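FAD-binding oxidoreductase (Gulosibacter chungangensis, PDB 7PBG) uses covalently bound FAD to oxidise 4-ethylphenol, probably dehydrogenating its alkyl side chain to give 4-vinylphenol. Local coordinates at residues A[390-395]-A[445-450]; A[426-431]-A[441-446]. All blocks are in the same frame, centred on the assembly; numbering follows the deposited sequence.

Interaction 1: residues A[390-395]-A[445-450]; sequences FPNAGH and LYDTAD. With FAD (flavin-adenine dinucleotide), chain C.
G394 and Y446 exchange both backbone hydrogen bonds, G394 N to Y446 O and Y446 N to G394 O, each 3.0 Å, where the start of strand 393-402 runs antiparallel to the end of strand 438-447. Past the strand, T448 keeps the two segments joined. Its CB lies 3.5 Å from N392 O. CG2, anti to its own carbonyl carbon, lies 3.3 Å from N392 O and 3.6 Å from G394 CA, where a side chain on G394 would collide with it. OG1 comes within 2.9 Å of N392 O, the oxygen that already takes T448 N in a nearly straight bond (173°). Beyond, the N392 amide and D447 carboxylate lie side by side with planes 30° apart, joined by a weak ND2-OD1 bond; OD1 also accepts from A449 N, an Asx turn. The F390 ring turns its edge to the L445-Y446 backbone, CZ 3.6 Å from L445 O, while A393 CB covers one face near the rim. At the other end, H395 NE2 is bonded to FAD C8M (1.4 Å), the 8α-histidyl linkage found in covalent flavoproteins of the vanillyl-alcohol oxidase type.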
ATOM      1  N   PHE A 390      36.873 -10.662  -4.681  1.00 17.70           N
ATOM      2  CA  PHE A 390      37.859 -11.743  -4.468  1.00 19.33           C
ATOM      3  C   PHE A 390      37.154 -13.050  -4.818  1.00 20.20           C
ATOM      4  O   PHE A 390      35.925 -13.095  -4.939  1.00 18.45           O
ATOM      5  CB  PHE A 390      38.412 -11.681  -3.044  1.00 18.21           C
ATOM      6  CG  PHE A 390      37.363 -11.703  -1.964  1.00 19.10           C
ATOM      7  CD1 PHE A 390      36.700 -12.879  -1.677  1.00 19.18           C
ATOM      8  CD2 PHE A 390      37.056 -10.563  -1.243  1.00 18.97           C
ATOM      9  CE1 PHE A 390      35.760 -12.918  -0.660  1.00 20.19           C
ATOM     10  CE2 PHE A 390      36.073 -10.576  -0.273  1.00 19.72           C
ATOM     11  CZ  PHE A 390      35.441 -11.763   0.034  1.00 18.37           C
ATOM     12  N   PRO A 391      37.897 -14.162  -4.911  1.00 18.95           N
ATOM     13  CA  PRO A 391      37.293 -15.418  -5.347  1.00 19.57           C
ATOM     14  C   PRO A 391      36.172 -15.861  -4.397  1.00 21.79           C
ATOM     15  O   PRO A 391      36.376 -15.868  -3.228  1.00 19.73           O
ATOM     16  CB  PRO A 391      38.478 -16.407  -5.422  1.00 21.09           C
ATOM     17  CG  PRO A 391      39.670 -15.524  -5.596  1.00 19.42           C
ATOM     18  CD  PRO A 391      39.370 -14.258  -4.814  1.00 19.72           C
ATOM     19  N   ASN A 392      35.030 -16.223  -4.972  1.00 20.82           N
ATOM     20  CA  ASN A 392      33.857 -16.786  -4.248  1.00 19.94           C
ATOM     21  C   ASN A 392      33.226 -15.705  -3.352  1.00 21.39           C
ATOM     22  O   ASN A 392      32.495 -16.063  -2.424  1.00 21.44           O
ATOM     23  CB  ASN A 392      34.243 -18.014  -3.394  1.00 21.23           C
ATOM     24  CG  ASN A 392      35.173 -18.974  -4.098  1.00 24.69           C
ATOM     25  OD1 ASN A 392      34.946 -19.331  -5.240  1.00 28.52           O
ATOM     26  ND2 ASN A 392      36.256 -19.328  -3.432  1.00 27.36           N
ATOM     27  N   ALA A 393      33.434 -14.405  -3.635  1.00 20.13           N
ATOM     28  CA  ALA A 393      32.806 -13.327  -2.853  1.00 19.81           C
ATOM     29  C   ALA A 393      31.279 -13.431  -3.002  1.00 18.59           C
ATOM     30  O   ALA A 393      30.714 -13.550  -4.107  1.00 19.82           O
ATOM     31  CB  ALA A 393      33.269 -11.963  -3.298  1.00 18.69           C
ATOM     32  N   GLY A 394      30.604 -13.371  -1.870  1.00 17.38           N
ATOM     33  CA  GLY A 394      29.149 -13.277  -1.840  1.00 17.49           C
ATOM     34  C   GLY A 394      28.753 -12.428  -0.656  1.00 16.01           C
ATOM     35  O   GLY A 394      29.658 -11.986   0.087  1.00 18.88           O
ATOM     36  N   HIS A 395      27.458 -12.194  -0.525  1.00 17.98           N
ATOM     37  CA  HIS A 395      26.924 -11.290   0.513  1.00 16.82           C
ATOM     38  C   HIS A 395      25.841 -11.945   1.337  1.00 17.90           C
ATOM     39  O   HIS A 395      25.393 -13.054   1.030  1.00 19.22           O
ATOM     40  CB  HIS A 395      26.540  -9.960  -0.167  1.00 17.14           C
ATOM     41  CG  HIS A 395      25.554 -10.108  -1.256  1.00 18.69           C
ATOM     42  ND1 HIS A 395      24.352 -10.766  -1.121  1.00 18.88           N
ATOM     43  CD2 HIS A 395      25.571  -9.616  -2.505  1.00 21.01           C
ATOM     44  CE1 HIS A 395      23.734 -10.770  -2.278  1.00 19.89           C
ATOM     45  NE2 HIS A 395      24.409  -9.994  -3.112  1.00 19.56           N
ATOM     46  N   LEU A 445      31.071  -8.610   2.030  1.00 20.18           N
ATOM     47  CA  LEU A 445      31.652  -9.589   1.088  1.00 19.13           C
ATOM     48  C   LEU A 445      32.503 -10.572   1.869  1.00 19.79           C
ATOM     49  O   LEU A 445      33.431 -10.163   2.587  1.00 21.29           O
ATOM     50  CB  LEU A 445      32.423  -8.865   0.003  1.00 19.81           C
ATOM     51  CG  LEU A 445      31.539  -8.084  -0.951  1.00 20.46           C
ATOM     52  CD1 LEU A 445      32.390  -7.367  -1.977  1.00 21.78           C
ATOM     53  CD2 LEU A 445      30.519  -8.988  -1.665  1.00 22.05           C
ATOM     54  N   TYR A 446      32.100 -11.821   1.796  1.00 19.46           N
ATOM     55  CA  TYR A 446      32.834 -12.931   2.455  1.00 19.33           C
ATOM     56  C   TYR A 446      33.090 -14.052   1.456  1.00 19.02           C
ATOM     57  O   TYR A 446      32.485 -14.101   0.398  1.00 19.77           O
ATOM     58  CB  TYR A 446      32.058 -13.432   3.676  1.00 18.90           C
ATOM     59  CG  TYR A 446      30.817 -14.206   3.355  1.00 20.73           C
ATOM     60  CD1 TYR A 446      30.782 -15.577   3.523  1.00 18.59           C
ATOM     61  CD2 TYR A 446      29.682 -13.599   2.837  1.00 18.75           C
ATOM     62  CE1 TYR A 446      29.658 -16.318   3.203  1.00 19.21           C
ATOM     63  CE2 TYR A 446      28.558 -14.328   2.494  1.00 18.59           C
ATOM     64  CZ  TYR A 446      28.538 -15.694   2.680  1.00 20.12           C
ATOM     65  OH  TYR A 446      27.463 -16.458   2.320  1.00 21.46           O
ATOM     66  N   ASP A 447      33.965 -14.999   1.824  1.00 20.14           N
ATOM     67  CA  ASP A 447      34.304 -16.148   0.957  1.00 20.39           C
ATOM     68  C   ASP A 447      33.256 -17.227   1.163  1.00 21.09           C
ATOM     69  O   ASP A 447      33.317 -17.941   2.201  1.00 20.83           O
ATOM     70  CB  ASP A 447      35.693 -16.676   1.316  1.00 20.92           C
ATOM     71  CG  ASP A 447      36.207 -17.725   0.379  1.00 21.75           C
ATOM     72  OD1 ASP A 447      35.409 -18.353  -0.293  1.00 21.40           O
ATOM     73  OD2 ASP A 447      37.414 -17.985   0.461  1.00 23.99           O
ATOM     74  N   THR A 448      32.349 -17.404   0.197  1.00 19.34           N
ATOM     75  CA  THR A 448      31.180 -18.293   0.340  1.00 20.05           C
ATOM     76  C   THR A 448      31.656 -19.740   0.450  1.00 24.37           C
ATOM     77  O   THR A 448      30.869 -20.550   0.956  1.00 26.76           O
ATOM     78  CB  THR A 448      30.194 -18.118  -0.805  1.00 22.08           C
ATOM     79  OG1 THR A 448      30.873 -18.490  -2.021  1.00 23.39           O
ATOM     80  CG2 THR A 448      29.662 -16.712  -0.796  1.00 21.06           C
ATOM     81  N   ALA A 449      32.852 -20.059  -0.062  1.00 22.30           N
ATOM     82  CA  ALA A 449      33.392 -21.445  -0.099  1.00 25.35           C
ATOM     83  C   ALA A 449      34.097 -21.812   1.211  1.00 27.32           C
ATOM     84  O   ALA A 449      34.409 -23.004   1.380  1.00 29.21           O
ATOM     85  CB  ALA A 449      34.332 -21.619  -1.266  1.00 27.66           C
ATOM     86  N   ASP A 450      34.358 -20.864   2.114  1.00 25.59           N
ATOM     87  CA  ASP A 450      35.272 -21.056   3.266  1.00 24.25           C
ATOM     88  C   ASP A 450      34.455 -21.113   4.550  1.00 25.15           C
ATOM     89  O   ASP A 450      33.906 -20.098   4.973  1.00 23.33           O
ATOM     90  CB  ASP A 450      36.321 -19.950   3.335  1.00 24.80           C
ATOM     91  CG  ASP A 450      37.229 -20.020   4.555  1.00 30.70           C
ATOM     92  OD1 ASP A 450      37.066 -20.939   5.367  1.00 37.47           O
ATOM     93  OD2 ASP A 450      38.087 -19.161   4.672  1.00 39.44           O
TER
HETATM   94  PA  FAD C 601      12.761 -15.166  -5.759  1.00 17.83           P
HETATM   95  O1A FAD C 601      13.983 -15.817  -5.199  1.00 19.12           O
HETATM   96  O2A FAD C 601      12.025 -15.857  -6.881  1.00 18.25           O
HETATM   97  O5B FAD C 601      11.746 -14.953  -4.582  1.00 16.85           O
HETATM   98  C5B FAD C 601      12.156 -14.450  -3.319  1.00 16.90           C
HETATM   99  C4B FAD C 601      11.205 -14.992  -2.279  1.00 18.48           C
HETATM  100  O4B FAD C 601       9.856 -14.488  -2.505  1.00 18.57           O
HETATM  101  C3B FAD C 601      11.030 -16.519  -2.257  1.00 18.55           C
HETATM  102  O3B FAD C 601      12.077 -17.152  -1.528  1.00 20.59           O
HETATM  103  C2B FAD C 601       9.615 -16.680  -1.677  1.00 17.53           C
HETATM  104  O2B FAD C 601       9.673 -16.563  -0.268  1.00 19.38           O
HETATM  105  C1B FAD C 601       8.887 -15.507  -2.326  1.00 18.00           C
HETATM  106  N9A FAD C 601       8.296 -15.799  -3.605  1.00 19.11           N
HETATM  107  C8A FAD C 601       8.828 -15.501  -4.820  1.00 18.78           C
HETATM  108  N7A FAD C 601       8.054 -15.866  -5.799  1.00 19.27           N
HETATM  109  C5A FAD C 601       6.986 -16.493  -5.202  1.00 17.77           C
HETATM  110  C6A FAD C 601       5.812 -17.047  -5.722  1.00 18.35           C
HETATM  111  N6A FAD C 601       5.568 -17.145  -7.035  1.00 18.32           N
HETATM  112  N1A FAD C 601       4.938 -17.575  -4.836  1.00 20.84           N
HETATM  113  C2A FAD C 601       5.205 -17.469  -3.509  1.00 20.42           C
HETATM  114  N3A FAD C 601       6.261 -16.936  -2.909  1.00 20.79           N
HETATM  115  C4A FAD C 601       7.126 -16.460  -3.828  1.00 18.14           C
HETATM  116  N1  FAD C 601      17.223  -6.662  -3.874  1.00 17.95           N
HETATM  117  C2  FAD C 601      16.457  -5.604  -4.072  1.00 15.61           C
HETATM  118  O2  FAD C 601      15.226  -5.640  -3.816  1.00 16.24           O
HETATM  119  N3  FAD C 601      16.941  -4.480  -4.634  1.00 17.11           N
HETATM  120  C4  FAD C 601      18.260  -4.323  -4.950  1.00 19.16           C
HETATM  121  O4  FAD C 601      18.637  -3.289  -5.534  1.00 23.78           O
HETATM  122  C4X FAD C 601      19.111  -5.388  -4.717  1.00 20.22           C
HETATM  123  N5  FAD C 601      20.375  -5.231  -5.004  1.00 21.11           N
HETATM  124  C5X FAD C 601      21.195  -6.309  -4.773  1.00 19.81           C
HETATM  125  C6  FAD C 601      22.552  -6.175  -5.097  1.00 20.38           C
HETATM  126  C7  FAD C 601      23.441  -7.223  -4.953  1.00 19.88           C
HETATM  127  C7M FAD C 601      24.894  -7.032  -5.334  1.00 20.17           C
HETATM  128  C8  FAD C 601      22.952  -8.458  -4.478  1.00 19.02           C
HETATM  129  C8M FAD C 601      23.877  -9.624  -4.305  1.00 21.45           C
HETATM  130  C9  FAD C 601      21.625  -8.592  -4.123  1.00 19.25           C
HETATM  131  C9A FAD C 601      20.706  -7.537  -4.273  1.00 17.27           C
HETATM  132  N10 FAD C 601      19.351  -7.657  -3.982  1.00 19.66           N
HETATM  133  C10 FAD C 601      18.502  -6.582  -4.208  1.00 18.36           C
HETATM  134  C1' FAD C 601      18.752  -8.940  -3.534  1.00 17.57           C
HETATM  135  C2' FAD C 601      18.268  -9.827  -4.693  1.00 19.28           C
HETATM  136  O2' FAD C 601      19.249  -9.850  -5.786  1.00 21.73           O
HETATM  137  C3' FAD C 601      16.940  -9.391  -5.345  1.00 18.67           C
HETATM  138  O3' FAD C 601      16.011  -9.021  -4.355  1.00 18.55           O
HETATM  139  C4' FAD C 601      16.282 -10.428  -6.266  1.00 18.94           C
HETATM  140  O4' FAD C 601      15.419  -9.771  -7.208  1.00 22.16           O
HETATM  141  C5' FAD C 601      15.507 -11.445  -5.475  1.00 16.78           C
HETATM  142  O5' FAD C 601      15.491 -12.725  -6.122  1.00 19.89           O
HETATM  143  P   FAD C 601      14.320 -13.138  -7.125  1.00 19.61           P
HETATM  144  O1P FAD C 601      14.818 -14.260  -7.986  1.00 19.52           O
HETATM  145  O2P FAD C 601      13.871 -11.878  -7.792  1.00 19.17           O
HETATM  146  O3P FAD C 601      13.150 -13.663  -6.168  1.00 18.08           O
HETATM  147  O   HOH W   1      38.567 -16.296  -1.702  1.00 25.18           O

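Interaction 2: residues A[426-431]-A[441-446]; sequences DYLAQF and ICLPLY
L428 and L443 face each other as a hydrogen-bonded antiparallel pair, their side chains crossing at a slant, L428 CB 4.0 Å from L443 CB. L428 CG stands anti to its carbonyl carbon (chi1 -77°), and its two methyls fork toward the neighbouring L445: L428 CD2 lies 3.7 Å from L445 CD1, with L428 CD1 barely farther. L443 CD2 comes to 4.0 Å of the same L428 CD2, which therefore touches two leucines of the other strand. With an alanine in place of L428, both methyls beside L445 CD1 are gone, and a gap would probably open between L445 CD1 and L443 CD2. These leucines share a face with D426, Q430 and I441, and L443 also touches H395 and FAD. The two strands form a beta hairpin within a larger antiparallel sheet; the axes of these short segments approach to 4.7 Å, with 155° between their N-to-C directions. On the reverse face Y427 meets C442: C442 SG lies 3.8 Å from Y427 CD1 and approaches the ring obliquely, 53° off its normal. Helix 406-422 packs on this pair, and Y427 OH bonds to H440. On the leucine face D426 is tied by a salt bridge to R291 and Q430 OE1 by R279.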
ATOM      1  N   ASP A 426      34.748  -7.469   4.617  1.00 20.40           N
ATOM      2  CA  ASP A 426      34.677  -6.199   3.858  1.00 20.62           C
ATOM      3  C   ASP A 426      33.238  -5.668   3.906  1.00 20.23           C
ATOM      4  O   ASP A 426      32.291  -6.479   3.785  1.00 20.31           O
ATOM      5  CB  ASP A 426      35.123  -6.413   2.409  1.00 19.28           C
ATOM      6  CG  ASP A 426      36.628  -6.523   2.224  1.00 21.09           C
ATOM      7  OD1 ASP A 426      37.364  -6.376   3.204  1.00 19.89           O
ATOM      8  OD2 ASP A 426      37.046  -6.780   1.102  1.00 21.12           O
ATOM      9  N   TYR A 427      33.118  -4.357   4.031  1.00 19.60           N
ATOM     10  CA  TYR A 427      31.847  -3.633   4.288  1.00 19.58           C
ATOM     11  C   TYR A 427      31.525  -2.703   3.149  1.00 18.96           C
ATOM     12  O   TYR A 427      32.183  -1.685   3.004  1.00 19.14           O
ATOM     13  CB  TYR A 427      32.002  -2.855   5.594  1.00 19.39           C
ATOM     14  CG  TYR A 427      30.872  -1.955   5.983  1.00 20.15           C
ATOM     15  CD1 TYR A 427      29.547  -2.184   5.603  1.00 18.32           C
ATOM     16  CD2 TYR A 427      31.147  -0.887   6.815  1.00 21.77           C
ATOM     17  CE1 TYR A 427      28.527  -1.324   5.972  1.00 20.23           C
ATOM     18  CE2 TYR A 427      30.136  -0.046   7.219  1.00 20.43           C
ATOM     19  CZ  TYR A 427      28.831  -0.273   6.824  1.00 21.87           C
ATOM     20  OH  TYR A 427      27.907   0.608   7.289  1.00 22.02           O
ATOM     21  N   LEU A 428      30.531  -3.071   2.360  1.00 18.64           N
ATOM     22  CA  LEU A 428      29.978  -2.224   1.304  1.00 18.14           C
ATOM     23  C   LEU A 428      28.707  -1.612   1.887  1.00 18.85           C
ATOM     24  O   LEU A 428      27.883  -2.346   2.447  1.00 19.31           O
ATOM     25  CB  LEU A 428      29.710  -3.063   0.058  1.00 18.95           C
ATOM     26  CG  LEU A 428      30.960  -3.411  -0.750  1.00 18.71           C
ATOM     27  CD1 LEU A 428      31.973  -4.228   0.044  1.00 19.25           C
ATOM     28  CD2 LEU A 428      30.533  -4.153  -2.002  1.00 19.76           C
ATOM     29  N   ALA A 429      28.603  -0.300   1.818  1.00 19.31           N
ATOM     30  CA  ALA A 429      27.569   0.419   2.582  1.00 19.77           C
ATOM     31  C   ALA A 429      26.760   1.257   1.621  1.00 22.48           C
ATOM     32  O   ALA A 429      27.349   1.923   0.732  1.00 21.19           O
ATOM     33  CB  ALA A 429      28.181   1.259   3.672  1.00 21.02           C
ATOM     34  N   GLN A 430      25.446   1.223   1.780  1.00 21.39           N
ATOM     35  CA  GLN A 430      24.598   2.222   1.117  1.00 25.66           C
ATOM     36  C   GLN A 430      23.658   2.782   2.186  1.00 23.44           C
ATOM     37  O   GLN A 430      23.181   2.030   3.041  1.00 29.18           O
ATOM     38  CB  GLN A 430      23.986   1.527  -0.085  1.00 27.20           C
ATOM     39  CG  GLN A 430      23.131   2.404  -0.979  1.00 31.32           C
ATOM     40  CD  GLN A 430      23.084   1.733  -2.325  1.00 34.49           C
ATOM     41  OE1 GLN A 430      24.055   1.757  -3.092  1.00 44.29           O
ATOM     42  NE2 GLN A 430      22.006   1.027  -2.574  1.00 35.73           N
ATOM     43  N   PHE A 431      23.381   4.061   2.108  1.00 22.08           N
ATOM     44  CA  PHE A 431      22.312   4.667   2.931  1.00 22.37           C
ATOM     45  C   PHE A 431      21.323   5.288   1.968  1.00 22.89           C
ATOM     46  O   PHE A 431      21.718   5.837   0.959  1.00 23.38           O
ATOM     47  CB  PHE A 431      22.844   5.716   3.892  1.00 23.89           C
ATOM     48  CG  PHE A 431      23.634   5.183   5.052  1.00 24.92           C
ATOM     49  CD1 PHE A 431      23.024   4.921   6.277  1.00 23.17           C
ATOM     50  CD2 PHE A 431      24.959   4.869   4.876  1.00 22.58           C
ATOM     51  CE1 PHE A 431      23.773   4.405   7.321  1.00 26.57           C
ATOM     52  CE2 PHE A 431      25.698   4.343   5.922  1.00 27.40           C
ATOM     53  CZ  PHE A 431      25.108   4.134   7.147  1.00 27.99           C
ATOM     54  N   ILE A 441      22.065  -0.128   4.305  1.00 22.87           N
ATOM     55  CA  ILE A 441      22.329  -1.439   3.657  1.00 23.73           C
ATOM     56  C   ILE A 441      23.801  -1.816   3.886  1.00 21.47           C
ATOM     57  O   ILE A 441      24.695  -1.114   3.426  1.00 23.08           O
ATOM     58  CB  ILE A 441      22.016  -1.395   2.159  1.00 27.60           C
ATOM     59  CG1 ILE A 441      20.629  -0.800   1.845  1.00 33.04           C
ATOM     60  CG2 ILE A 441      22.226  -2.779   1.602  1.00 27.82           C
ATOM     61  CD1 ILE A 441      19.503  -1.304   2.709  1.00 35.33           C
ATOM     62  N   CYS A 442      24.035  -2.821   4.707  1.00 19.83           N
ATOM     63  CA  CYS A 442      25.359  -3.426   4.960  1.00 17.70           C
ATOM     64  C   CYS A 442      25.431  -4.655   4.077  1.00 17.58           C
ATOM     65  O   CYS A 442      24.698  -5.647   4.322  1.00 18.46           O
ATOM     66  CB  CYS A 442      25.533  -3.740   6.430  1.00 18.46           C
ATOM     67  SG  CYS A 442      27.001  -4.738   6.752  1.00 22.04           S
ATOM     68  N   LEU A 443      26.189  -4.532   3.014  1.00 18.68           N
ATOM     69  CA  LEU A 443      26.470  -5.638   2.079  1.00 18.55           C
ATOM     70  C   LEU A 443      27.871  -6.103   2.408  1.00 18.57           C
ATOM     71  O   LEU A 443      28.865  -5.470   2.007  1.00 18.17           O
ATOM     72  CB  LEU A 443      26.340  -5.095   0.669  1.00 18.43           C
ATOM     73  CG  LEU A 443      26.380  -6.117  -0.454  1.00 19.65           C
ATOM     74  CD1 LEU A 443      25.876  -5.464  -1.740  1.00 20.64           C
ATOM     75  CD2 LEU A 443      27.762  -6.709  -0.653  1.00 19.87           C
ATOM     76  N   PRO A 444      28.022  -7.168   3.205  1.00 16.48           N
ATOM     77  CA  PRO A 444      29.348  -7.682   3.474  1.00 19.87           C
ATOM     78  C   PRO A 444      29.777  -8.553   2.290  1.00 19.66           C
ATOM     79  O   PRO A 444      28.890  -9.108   1.628  1.00 20.12           O
ATOM     80  CB  PRO A 444      29.143  -8.578   4.684  1.00 20.24           C
ATOM     81  CG  PRO A 444      27.735  -9.116   4.486  1.00 18.99           C
ATOM     82  CD  PRO A 444      26.978  -7.958   3.870  1.00 18.65           C
ATOM     83  N   LEU A 445      31.071  -8.610   2.030  1.00 20.18           N
ATOM     84  CA  LEU A 445      31.652  -9.589   1.088  1.00 19.13           C
ATOM     85  C   LEU A 445      32.503 -10.572   1.869  1.00 19.79           C
ATOM     86  O   LEU A 445      33.431 -10.163   2.587  1.00 21.29           O
ATOM     87  CB  LEU A 445      32.423  -8.865   0.003  1.00 19.81           C
ATOM     88  CG  LEU A 445      31.539  -8.084  -0.951  1.00 20.46           C
ATOM     89  CD1 LEU A 445      32.390  -7.367  -1.977  1.00 21.78           C
ATOM     90  CD2 LEU A 445      30.519  -8.988  -1.665  1.00 22.05           C
ATOM     91  N   TYR A 446      32.100 -11.821   1.796  1.00 19.46           N
ATOM     92  CA  TYR A 446      32.834 -12.931   2.455  1.00 19.33           C
ATOM     93  C   TYR A 446      33.090 -14.052   1.456  1.00 19.02           C
ATOM     94  O   TYR A 446      32.485 -14.101   0.398  1.00 19.77           O
ATOM     95  CB  TYR A 446      32.058 -13.432   3.676  1.00 18.90           C
ATOM     96  CG  TYR A 446      30.817 -14.206   3.355  1.00 20.73           C
ATOM     97  CD1 TYR A 446      30.782 -15.577   3.523  1.00 18.59           C
ATOM     98  CD2 TYR A 446      29.682 -13.599   2.837  1.00 18.75           C
ATOM     99  CE1 TYR A 446      29.658 -16.318   3.203  1.00 19.21           C
ATOM    100  CE2 TYR A 446      28.558 -14.328   2.494  1.00 18.59           C
ATOM    101  CZ  TYR A 446      28.538 -15.694   2.680  1.00 20.12           C
ATOM    102  OH  TYR A 446      27.463 -16.458   2.320  1.00 21.46           O
TER

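From the N terminus, the chain enters strand 393-402 through 390-395, passes helix 406-422, and runs along strand 426-433 before turning back into strand 438-447. Interaction 2 closes the short hairpin loop, with nine residues between its segments. Interaction 1 closes the wider loop of 49 residues between 390-395 and 445-450, which encloses that turn and the helix; the segments overlap at L445 and Y446, and L445 takes part in both contacts. Strand 438-447 is thus the middle one of three, bordered by 393-402 and 426-433. The contacts also touch directly: H395 CB lies 3.5 Å from L443 CD2 and 3.1 Å from P444 O, joining the flavin-bearing strand to the hairpin.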